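PDB 4JJA: conserved hypothetical exported protein from Bacteroides fragilis, which is of unconfirmed function but probably acts as a peptidoglycan beta-N-acetylmuramidase. Local coordinates for residues K100-L105 and D128-Y133; V107-V112 and M174-L179; S122-M127 and L181-E186. One frame throughout, in Å; residues are numbered along the deposited sequence. Where two conformers were deposited one is given.

The first segment in chain order is 100-105, which leads into strand 104-107. Interaction 1 closes a short loop of 22 residues, back from the end of helix 119-132 onto the start of that strand. Interaction 2 begins at 107-112, where the same strand ends, and waits 61 residues for 174-179, at the start of helix 176-185. Interaction 3 joins 122-127 to 181-186 across 53 residues. All three loops cross and none nests. Interaction 1 ties strand to helix 119-132, interaction 2 ties the loop after the strand to the start of helix 176-185, and interaction 3 ties the two helices together.

Interaction 1: K100-L105 and D128-Y133; sequences KKFDIL and DACAEY
C130 turns its SG from helix 119-132 toward L105 and F102, on and just before strand 104-107. This is the first half of a beta-alpha-beta unit, strand 104-107, helix 119-132 and strand 136-140, in a Rossmann-like parallel sheet. The CB atoms of L105 and C130 point into the gap between helix and strand, while that of I104 points the other way. The L105 side chain runs with CG anti to the backbone N (chi1 175°), which lays one branch alongside the sulfur. L105 CD2 is 3.9 Å from C130 SG, and L105 CB is 4.1 Å from the same SG. With SG anti to the carbonyl carbon (chi1 -74°), the sulfur reaches L105 and F102. No hydrogen bond crosses between the two segments, so the contact is apolar packing and all three residues are buried. The strand is held on both sides by sheet neighbours. I104 pairs by backbone with R24 and A26, and L105 with K136 and L138. I137 of strand 136-140 touches both L105 and C130, and M99 of helix 96-99 also packs on C130. F102 adds a looser touch from the loop before the strand. Its ring meets the sulfur with an edge, not a face: C130 SG lies near the ring plane, 4.3 Å from F102 CE2.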
loop_
_atom_site.group_PDB
_atom_site.type_symbol
_atom_site.label_atom_id
_atom_site.label_comp_id
_atom_site.label_asym_id
_atom_site.label_seq_id
_atom_site.Cartn_x
_atom_site.Cartn_y
_atom_site.Cartn_z
ATOM N N LYS A 100 24.643 -10.571 6.736
ATOM C CA LYS A 100 25.371 -11.642 7.425
ATOM C C LYS A 100 24.927 -11.908 8.851
ATOM O O LYS A 100 25.262 -12.960 9.397
ATOM C CB LYS A 100 26.870 -11.397 7.363
ATOM C CG LYS A 100 27.387 -11.548 5.970
ATOM C CD LYS A 100 28.846 -11.234 5.875
ATOM C CE LYS A 100 29.444 -11.756 4.599
ATOM N NZ LYS A 100 30.888 -11.568 4.642
ATOM N N LYS A 101 24.192 -10.985 9.431
ATOM C CA LYS A 101 23.844 -11.039 10.835
ATOM C C LYS A 101 22.668 -11.971 11.131
ATOM O O LYS A 101 22.459 -12.319 12.294
ATOM C CB LYS A 101 23.538 -9.659 11.371
ATOM C CG LYS A 101 24.728 -8.712 11.282
ATOM C CD LYS A 101 24.403 -7.327 11.833
ATOM C CE LYS A 101 25.570 -6.332 11.572
ATOM N NZ LYS A 101 26.747 -6.638 12.406
ATOM N N PHE A 102 21.886 -12.314 10.123
ATOM C CA PHE A 102 20.666 -13.104 10.360
ATOM C C PHE A 102 20.516 -14.268 9.419
ATOM O O PHE A 102 21.100 -14.299 8.343
ATOM C CB PHE A 102 19.398 -12.221 10.306
ATOM C CG PHE A 102 19.087 -11.610 8.957
ATOM C CD1 PHE A 102 19.616 -10.382 8.616
ATOM C CD2 PHE A 102 18.257 -12.254 8.049
ATOM C CE1 PHE A 102 19.324 -9.777 7.386
ATOM C CE2 PHE A 102 17.938 -11.664 6.826
ATOM C CZ PHE A 102 18.480 -10.427 6.484
ATOM N N ASP A 103 19.688 -15.228 9.832
ATOM C CA ASP A 103 19.370 -16.420 9.060
ATOM C C ASP A 103 18.008 -16.304 8.350
ATOM O O ASP A 103 17.810 -16.838 7.282
ATOM C CB ASP A 103 19.287 -17.649 10.019
ATOM C CG ASP A 103 20.590 -17.948 10.722
ATOM O OD1 ASP A 103 21.596 -18.118 9.999
ATOM O OD2 ASP A 103 20.642 -17.966 11.995
ATOM N N ILE A 104 17.066 -15.611 8.973
ATOM C CA ILE A 104 15.698 -15.555 8.489
ATOM C C ILE A 104 15.177 -14.149 8.693
ATOM O O ILE A 104 15.438 -13.529 9.697
ATOM C CB ILE A 104 14.805 -16.618 9.160
ATOM C CG1 ILE A 104 13.415 -16.688 8.514
ATOM C CG2 ILE A 104 14.739 -16.408 10.637
ATOM C CD1 ILE A 104 12.734 -18.058 8.736
ATOM N N LEU A 105 14.500 -13.618 7.675
ATOM C CA LEU A 105 13.826 -12.335 7.748
ATOM C C LEU A 105 12.325 -12.572 7.810
ATOM O O LEU A 105 11.765 -13.282 6.949
ATOM C CB LEU A 105 14.128 -11.538 6.508
ATOM C CG LEU A 105 13.384 -10.213 6.379
ATOM C CD1 LEU A 105 13.774 -9.233 7.446
ATOM C CD2 LEU A 105 13.678 -9.620 4.971
ATOM N N ASP A 128 15.180 -9.518 -3.004
ATOM C CA ASP A 128 16.365 -9.565 -3.882
ATOM C C ASP A 128 17.658 -9.830 -3.062
ATOM O O ASP A 128 18.443 -10.701 -3.401
ATOM C CB ASP A 128 16.461 -8.267 -4.632
ATOM C CG ASP A 128 17.512 -8.286 -5.725
ATOM O OD1 ASP A 128 17.529 -9.271 -6.489
ATOM O OD2 ASP A 128 18.172 -7.245 -5.855
ATOM N N ALA A 129 17.770 -9.125 -1.948
ATOM C CA ALA A 129 18.927 -9.267 -1.061
ATOM C C ALA A 129 18.948 -10.654 -0.455
ATOM O O ALA A 129 19.981 -11.312 -0.390
ATOM C CB ALA A 129 18.933 -8.196 -0.015
ATOM N N CYS A 130 17.809 -11.112 0.045
ATOM C CA CYS A 130 17.745 -12.438 0.628
ATOM C C CYS A 130 18.057 -13.534 -0.388
ATOM O O CYS A 130 18.746 -14.513 -0.055
ATOM C CB CYS A 130 16.395 -12.641 1.322
ATOM S SG CYS A 130 16.178 -11.758 2.909
ATOM N N ALA A 131 17.643 -13.326 -1.625
ATOM C CA ALA A 131 17.913 -14.269 -2.689
ATOM C C ALA A 131 19.426 -14.330 -2.907
ATOM O O ALA A 131 20.002 -15.426 -2.970
ATOM C CB ALA A 131 17.214 -13.887 -4.013
ATOM N N GLU A 132 20.054 -13.155 -2.997
ATOM C CA GLU A 132 21.502 -13.071 -3.324
ATOM C C GLU A 132 22.304 -13.730 -2.192
ATOM O O GLU A 132 23.341 -14.377 -2.438
ATOM C CB GLU A 132 21.877 -11.589 -3.511
ATOM C CG GLU A 132 23.327 -11.310 -3.980
ATOM C CD GLU A 132 23.652 -9.823 -4.142
ATOM O OE1 GLU A 132 22.749 -8.948 -4.023
ATOM O OE2 GLU A 132 24.854 -9.524 -4.368
ATOM N N TYR A 133 21.886 -13.540 -0.943
ATOM C CA TYR A 133 22.611 -14.020 0.242
ATOM C C TYR A 133 22.103 -15.342 0.827
ATOM O O TYR A 133 22.521 -15.747 1.910
ATOM C CB TYR A 133 22.643 -12.924 1.325
ATOM C CG TYR A 133 23.574 -11.800 0.991
ATOM C CD1 TYR A 133 23.192 -10.766 0.168
ATOM C CD2 TYR A 133 24.897 -11.818 1.463
ATOM C CE1 TYR A 133 24.059 -9.737 -0.162
ATOM C CE2 TYR A 133 25.788 -10.793 1.136
ATOM C CZ TYR A 133 25.363 -9.762 0.317
ATOM O OH TYR A 133 26.227 -8.739 -0.017
#

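Interaction 2: V107-V112 and M174-L179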
loop_
_atom_site.group_PDB
_atom_site.type_symbol
_atom_site.label_atom_id
_atom_site.label_comp_id
_atom_site.label_asym_id
_atom_site.label_seq_id
_atom_site.Cartn_x
_atom_site.Cartn_y
_atom_site.Cartn_z
ATOM N N VAL A 107 8.645 -10.860 7.482
ATOM C CA VAL A 107 7.808 -9.749 7.062
ATOM C C VAL A 107 6.485 -9.800 7.849
ATOM O O VAL A 107 5.778 -10.799 7.844
ATOM C CB VAL A 107 7.513 -9.834 5.565
ATOM C CG1 VAL A 107 6.458 -8.768 5.141
ATOM C CG2 VAL A 107 8.803 -9.775 4.725
ATOM N N ASP A 108 6.179 -8.708 8.539
ATOM C CA ASP A 108 4.901 -8.590 9.259
ATOM C C ASP A 108 4.488 -7.137 9.267
ATOM O O ASP A 108 4.913 -6.383 10.125
ATOM C CB ASP A 108 4.944 -9.158 10.695
ATOM C CG ASP A 108 3.545 -9.198 11.353
ATOM O OD1 ASP A 108 2.508 -9.463 10.643
ATOM O OD2 ASP A 108 3.454 -8.941 12.599
ATOM N N ILE A 109 3.640 -6.758 8.320
ATOM C CA ILE A 109 3.360 -5.351 8.144
ATOM C C ILE A 109 2.024 -5.220 7.478
ATOM O O ILE A 109 1.688 -6.047 6.623
ATOM C CB ILE A 109 4.496 -4.638 7.345
ATOM C CG1 ILE A 109 4.438 -3.106 7.500
ATOM C CG2 ILE A 109 4.562 -5.084 5.862
ATOM C CD1 ILE A 109 5.702 -2.433 6.987
ATOM N N GLN A 110 1.285 -4.177 7.845
ATOM C CA GLN A 110 -0.072 -3.954 7.304
ATOM C C GLN A 110 -0.027 -3.011 6.104
ATOM O O GLN A 110 0.297 -1.824 6.238
ATOM C CB GLN A 110 -1.010 -3.404 8.383
ATOM C CG GLN A 110 -2.433 -3.221 7.890
ATOM C CD GLN A 110 -3.069 -4.542 7.474
ATOM O OE1 GLN A 110 -3.272 -5.420 8.304
ATOM N NE2 GLN A 110 -3.373 -4.690 6.192
ATOM N N ASP A 111 -0.451 -3.538 4.940
ATOM C CA ASP A 111 -0.509 -2.862 3.670
ATOM C C ASP A 111 -1.944 -2.367 3.382
ATOM O O ASP A 111 -2.897 -2.789 4.045
ATOM C CB ASP A 111 -0.092 -3.907 2.569
ATOM C CG ASP A 111 -0.060 -3.338 1.215
ATOM O OD1 ASP A 111 0.504 -2.241 1.056
ATOM O OD2 ASP A 111 -0.647 -3.973 0.290
ATOM N N VAL A 112 -2.135 -1.568 2.320
ATOM C CA VAL A 112 -3.473 -1.117 1.910
ATOM C C VAL A 112 -3.894 -1.516 0.500
ATOM O O VAL A 112 -4.982 -1.198 0.078
ATOM C CB VAL A 112 -3.663 0.395 2.133
ATOM C CG1 VAL A 112 -3.423 0.758 3.621
ATOM C CG2 VAL A 112 -2.752 1.182 1.263
HETATM N N MSE A 174 -4.103 -8.294 -3.843
HETATM C CA MSE A 174 -3.336 -9.389 -3.283
HETATM C C MSE A 174 -2.786 -9.032 -1.913
HETATM O O MSE A 174 -2.519 -7.889 -1.607
HETATM C CB MSE A 174 -2.143 -9.736 -4.182
HETATM C CG MSE A 174 -2.610 -10.096 -5.589
HETATM SE SE MSE A 174 -1.202 -10.446 -6.886
HETATM C CE MSE A 174 -0.819 -12.150 -6.321
ATOM N N THR A 175 -2.652 -10.042 -1.069
ATOM C CA THR A 175 -1.887 -9.853 0.149
ATOM C C THR A 175 -0.381 -9.769 -0.142
ATOM O O THR A 175 0.045 -10.168 -1.226
ATOM C CB THR A 175 -2.134 -10.959 1.177
ATOM O OG1 THR A 175 -1.524 -12.178 0.732
ATOM C CG2 THR A 175 -3.592 -11.095 1.515
ATOM N N LEU A 176 0.410 -9.290 0.810
ATOM C CA LEU A 176 1.851 -9.239 0.576
ATOM C C LEU A 176 2.407 -10.637 0.399
ATOM O O LEU A 176 3.339 -10.823 -0.395
ATOM C CB LEU A 176 2.575 -8.493 1.655
ATOM C CG LEU A 176 2.340 -7.001 1.811
ATOM C CD1 LEU A 176 3.101 -6.463 3.056
ATOM C CD2 LEU A 176 2.759 -6.274 0.562
ATOM N N GLY A 177 1.856 -11.659 1.060
ATOM C CA GLY A 177 2.296 -13.017 0.851
ATOM C C GLY A 177 2.028 -13.505 -0.550
ATOM O O GLY A 177 2.866 -14.124 -1.183
ATOM N N GLU A 178 0.820 -13.260 -1.036
ATOM C CA GLU A 178 0.491 -13.633 -2.417
ATOM C C GLU A 178 1.390 -12.938 -3.403
ATOM O O GLU A 178 1.875 -13.545 -4.360
ATOM C CB GLU A 178 -0.978 -13.309 -2.681
ATOM C CG GLU A 178 -2.001 -14.132 -1.850
ATOM C CD GLU A 178 -3.439 -13.717 -2.048
ATOM O OE1 GLU A 178 -3.694 -12.487 -2.145
ATOM O OE2 GLU A 178 -4.334 -14.612 -2.133
ATOM N N LEU A 179 1.575 -11.630 -3.218
ATOM C CA LEU A 179 2.397 -10.854 -4.099
ATOM C C LEU A 179 3.826 -11.360 -4.099
ATOM O O LEU A 179 4.457 -11.424 -5.150
ATOM C CB LEU A 179 2.322 -9.368 -3.733
ATOM C CG LEU A 179 2.998 -8.406 -4.666
ATOM C CD1 LEU A 179 2.468 -8.540 -6.111
ATOM C CD2 LEU A 179 2.774 -6.969 -4.176
HETATM O O HOH W 1 -1.894 -6.349 0.787
#
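D111 OD2 and M174 O are joined by one water, which donates to both, at 2.7 Å to D111 OD2 and 2.9 Å to M174 O. M174 O, of a selenomethionine, is gripped a second time by N144 ND2. The bridge links the loop that leaves strand 104-107 to the N-terminal end of helix 176-185. That helix opens with a capping box. T175 OG1 accepts from E178 N at 3.1 Å in a nearly straight bond, 171° at the hydrogen. In return T175 N donates to E178 OE1 at 2.9 Å, reaching the anti side of the carboxylate from somewhat above its plane. D141 secures the same turn, bonding T175 OG1 with one carboxylate oxygen and G177 N with the other.

Beside the water bridge the contact is apolar. L176 is the central residue and touches both I109 and D111. Its CG stands beside the backbone N (chi1 -67°), which directs the branch at the loop. L176 CG packs on D111 CB at 4.0 Å. L176 CD2 lies over the face of the D111 carboxylate, 4.1 Å from D111 CG. Y120 and M123 of helix 119-132 also touch L176, so the leucine sits between loop and helix. The loop itself is kept in shape by Q110, whose NE2 donates to D111 O at 2.9 Å, in the carbonyl plane and on a lone pair. Q110 NE2 also bonds P143 O. Packing is tightest at the other methyl: L176 CD1 presses on I109 CG2 at 3.5 Å, closer than usual for two carbons.

Interaction 3: S122-M127 and L181-E186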
loop_
_atom_site.group_PDB
_atom_site.type_symbol
_atom_site.label_atom_id
_atom_site.label_comp_id
_atom_site.label_asym_id
_atom_site.label_seq_id
_atom_site.Cartn_x
_atom_site.Cartn_y
_atom_site.Cartn_z
ATOM N N SER A 122 9.751 -2.061 -0.894
ATOM C CA SER A 122 10.753 -2.407 0.119
ATOM C C SER A 122 10.867 -3.931 0.242
ATOM O O SER A 122 11.941 -4.469 0.406
ATOM C CB SER A 122 10.416 -1.773 1.466
ATOM O OG SER A 122 10.508 -0.369 1.411
HETATM N N MSE A 123 9.734 -4.623 0.221
HETATM C CA MSE A 123 9.733 -6.057 0.351
HETATM C C MSE A 123 10.472 -6.698 -0.823
HETATM O O MSE A 123 11.246 -7.603 -0.618
HETATM C CB MSE A 123 8.294 -6.573 0.377
HETATM C CG MSE A 123 8.205 -8.097 0.548
HETATM SE SE MSE A 123 6.462 -8.813 0.632
HETATM C CE MSE A 123 6.025 -8.599 -1.205
ATOM N N VAL A 124 10.243 -6.209 -2.043
ATOM C CA VAL A 124 10.938 -6.728 -3.219
ATOM C C VAL A 124 12.456 -6.520 -3.102
ATOM O O VAL A 124 13.228 -7.427 -3.462
ATOM C CB VAL A 124 10.401 -6.137 -4.536
ATOM C CG1 VAL A 124 11.299 -6.483 -5.714
ATOM C CG2 VAL A 124 9.005 -6.635 -4.756
ATOM N N ARG A 125 12.872 -5.364 -2.585
ATOM C CA ARG A 125 14.295 -5.070 -2.315
ATOM C C ARG A 125 14.887 -6.120 -1.363
ATOM O O ARG A 125 15.986 -6.643 -1.553
ATOM C CB ARG A 125 14.408 -3.657 -1.698
ATOM C CG ARG A 125 15.808 -3.049 -1.621
ATOM C CD ARG A 125 16.043 -2.130 -2.839
ATOM N NE ARG A 125 15.468 -0.805 -2.631
ATOM C CZ ARG A 125 14.785 -0.115 -3.547
ATOM N NH1 ARG A 125 14.574 -0.627 -4.755
ATOM N NH2 ARG A 125 14.304 1.084 -3.247
ATOM N N LEU A 126 14.152 -6.411 -0.293
ATOM C CA LEU A 126 14.601 -7.372 0.681
ATOM C C LEU A 126 14.600 -8.797 0.123
ATOM O O LEU A 126 15.508 -9.583 0.441
ATOM C CB LEU A 126 13.715 -7.269 1.901
ATOM C CG LEU A 126 13.931 -6.006 2.735
ATOM C CD1 LEU A 126 12.786 -5.852 3.732
ATOM C CD2 LEU A 126 15.301 -6.089 3.456
HETATM N N MSE A 127 13.630 -9.125 -0.724
HETATM C CA MSE A 127 13.630 -10.422 -1.389
HETATM C C MSE A 127 14.853 -10.579 -2.275
HETATM O O MSE A 127 15.442 -11.659 -2.337
HETATM C CB MSE A 127 12.366 -10.606 -2.235
HETATM C CG MSE A 127 11.117 -10.825 -1.395
HETATM SE SE MSE A 127 9.519 -10.889 -2.501
HETATM C CE MSE A 127 9.886 -12.555 -3.361
ATOM N N LEU A 181 4.854 -14.399 -3.623
ATOM C CA LEU A 181 4.867 -15.603 -4.432
ATOM C C LEU A 181 4.868 -15.285 -5.925
ATOM O O LEU A 181 5.556 -15.952 -6.726
ATOM C CB LEU A 181 3.705 -16.531 -4.043
ATOM C CG LEU A 181 3.710 -17.068 -2.597
ATOM C CD1 LEU A 181 2.455 -17.885 -2.281
ATOM C CD2 LEU A 181 4.990 -17.880 -2.291
HETATM N N MSE A 182 4.083 -14.290 -6.316
HETATM C CA MSE A 182 4.042 -13.854 -7.709
HETATM C C MSE A 182 5.343 -13.249 -8.162
HETATM O O MSE A 182 5.796 -13.517 -9.280
HETATM C CB MSE A 182 2.870 -12.909 -7.948
HETATM C CG MSE A 182 2.711 -12.507 -9.389
HETATM SE SE MSE A 182 0.992 -11.586 -9.613
HETATM C CE MSE A 182 0.803 -11.913 -11.535
ATOM N N VAL A 183 5.981 -12.426 -7.337
ATOM C CA VAL A 183 7.282 -11.872 -7.671
ATOM C C VAL A 183 8.290 -12.978 -7.969
ATOM O O VAL A 183 9.031 -12.872 -8.945
ATOM C CB VAL A 183 7.763 -10.985 -6.491
ATOM C CG1 VAL A 183 9.248 -10.691 -6.567
ATOM C CG2 VAL A 183 6.903 -9.715 -6.415
ATOM N N ASN A 184 8.272 -14.050 -7.192
ATOM C CA ASN A 184 9.137 -15.183 -7.473
ATOM C C ASN A 184 8.737 -15.806 -8.787
ATOM O O ASN A 184 9.608 -15.981 -9.650
ATOM C CB ASN A 184 9.099 -16.206 -6.341
ATOM C CG ASN A 184 10.104 -15.929 -5.238
ATOM O OD1 ASN A 184 11.105 -15.218 -5.397
ATOM N ND2 ASN A 184 9.833 -16.531 -4.085
ATOM N N GLY A 185 7.475 -16.229 -8.911
ATOM C CA GLY A 185 7.075 -17.061 -10.047
ATOM C C GLY A 185 7.150 -16.371 -11.384
ATOM O O GLY A 185 7.412 -17.027 -12.393
ATOM N N GLU A 186 6.914 -15.065 -11.390
ATOM C CA GLU A 186 6.968 -14.270 -12.601
ATOM C C GLU A 186 8.341 -13.675 -12.881
ATOM O O GLU A 186 8.495 -12.965 -13.870
ATOM C CB GLU A 186 5.886 -13.161 -12.556
ATOM C CG GLU A 186 4.497 -13.664 -12.448
ATOM C CD GLU A 186 4.035 -14.539 -13.611
ATOM O OE1 GLU A 186 4.007 -14.047 -14.740
ATOM O OE2 GLU A 186 3.693 -15.718 -13.381
#
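M127, a selenomethionine of helix 119-132, rests its CE methyl against both V183 and N184 of helix 176-185. M127 CE is 3.8 Å from V183 CG1 and 3.6 Å from N184 OD1. It rides over the face of the N184 amide, since M127 CE also lies 3.9 Å from N184 CG and 4.0 Å from N184 ND2. The chain is extended as far as SE and then bends at chi3 (69°), which carries the methyl to the amide. M127 SE follows behind, 4.1 Å from V183 CG1. The other branch of the valine has its own partner: V183 CG2 meets V124 CG2 at 4.1 Å. V183 thus faces two residues one helical turn apart, V124 and M127. The rotation of the valine (chi1 164°) aims CG1 at M127 and CG2 at V124.

No hydrogen bond joins the two segments. The N184 amide is instead positioned from outside, where its ND2 bonds C195 O. L189 touches V183 as well. The helices cross at -50°, and their axes come no nearer than 11.3 Å over these segments. Across that gap the M127 side chain reaches over, and the two valines meet methyl to methyl. A180, one turn before N184, receives both M123 and M127. A glycerol, probably from the crystallisation liquor, lies about 5 Å from the V124 side chain.

Helix 119-132 lies between the parallel sheet and helix 176-185. S122 and L126 rest on F28 of strand 24-28 in the sheet, while V124 and M127 meet helix 176-185. That helix is packed in turn against helix 352-362, where M182 touches F358, Q361 and R362.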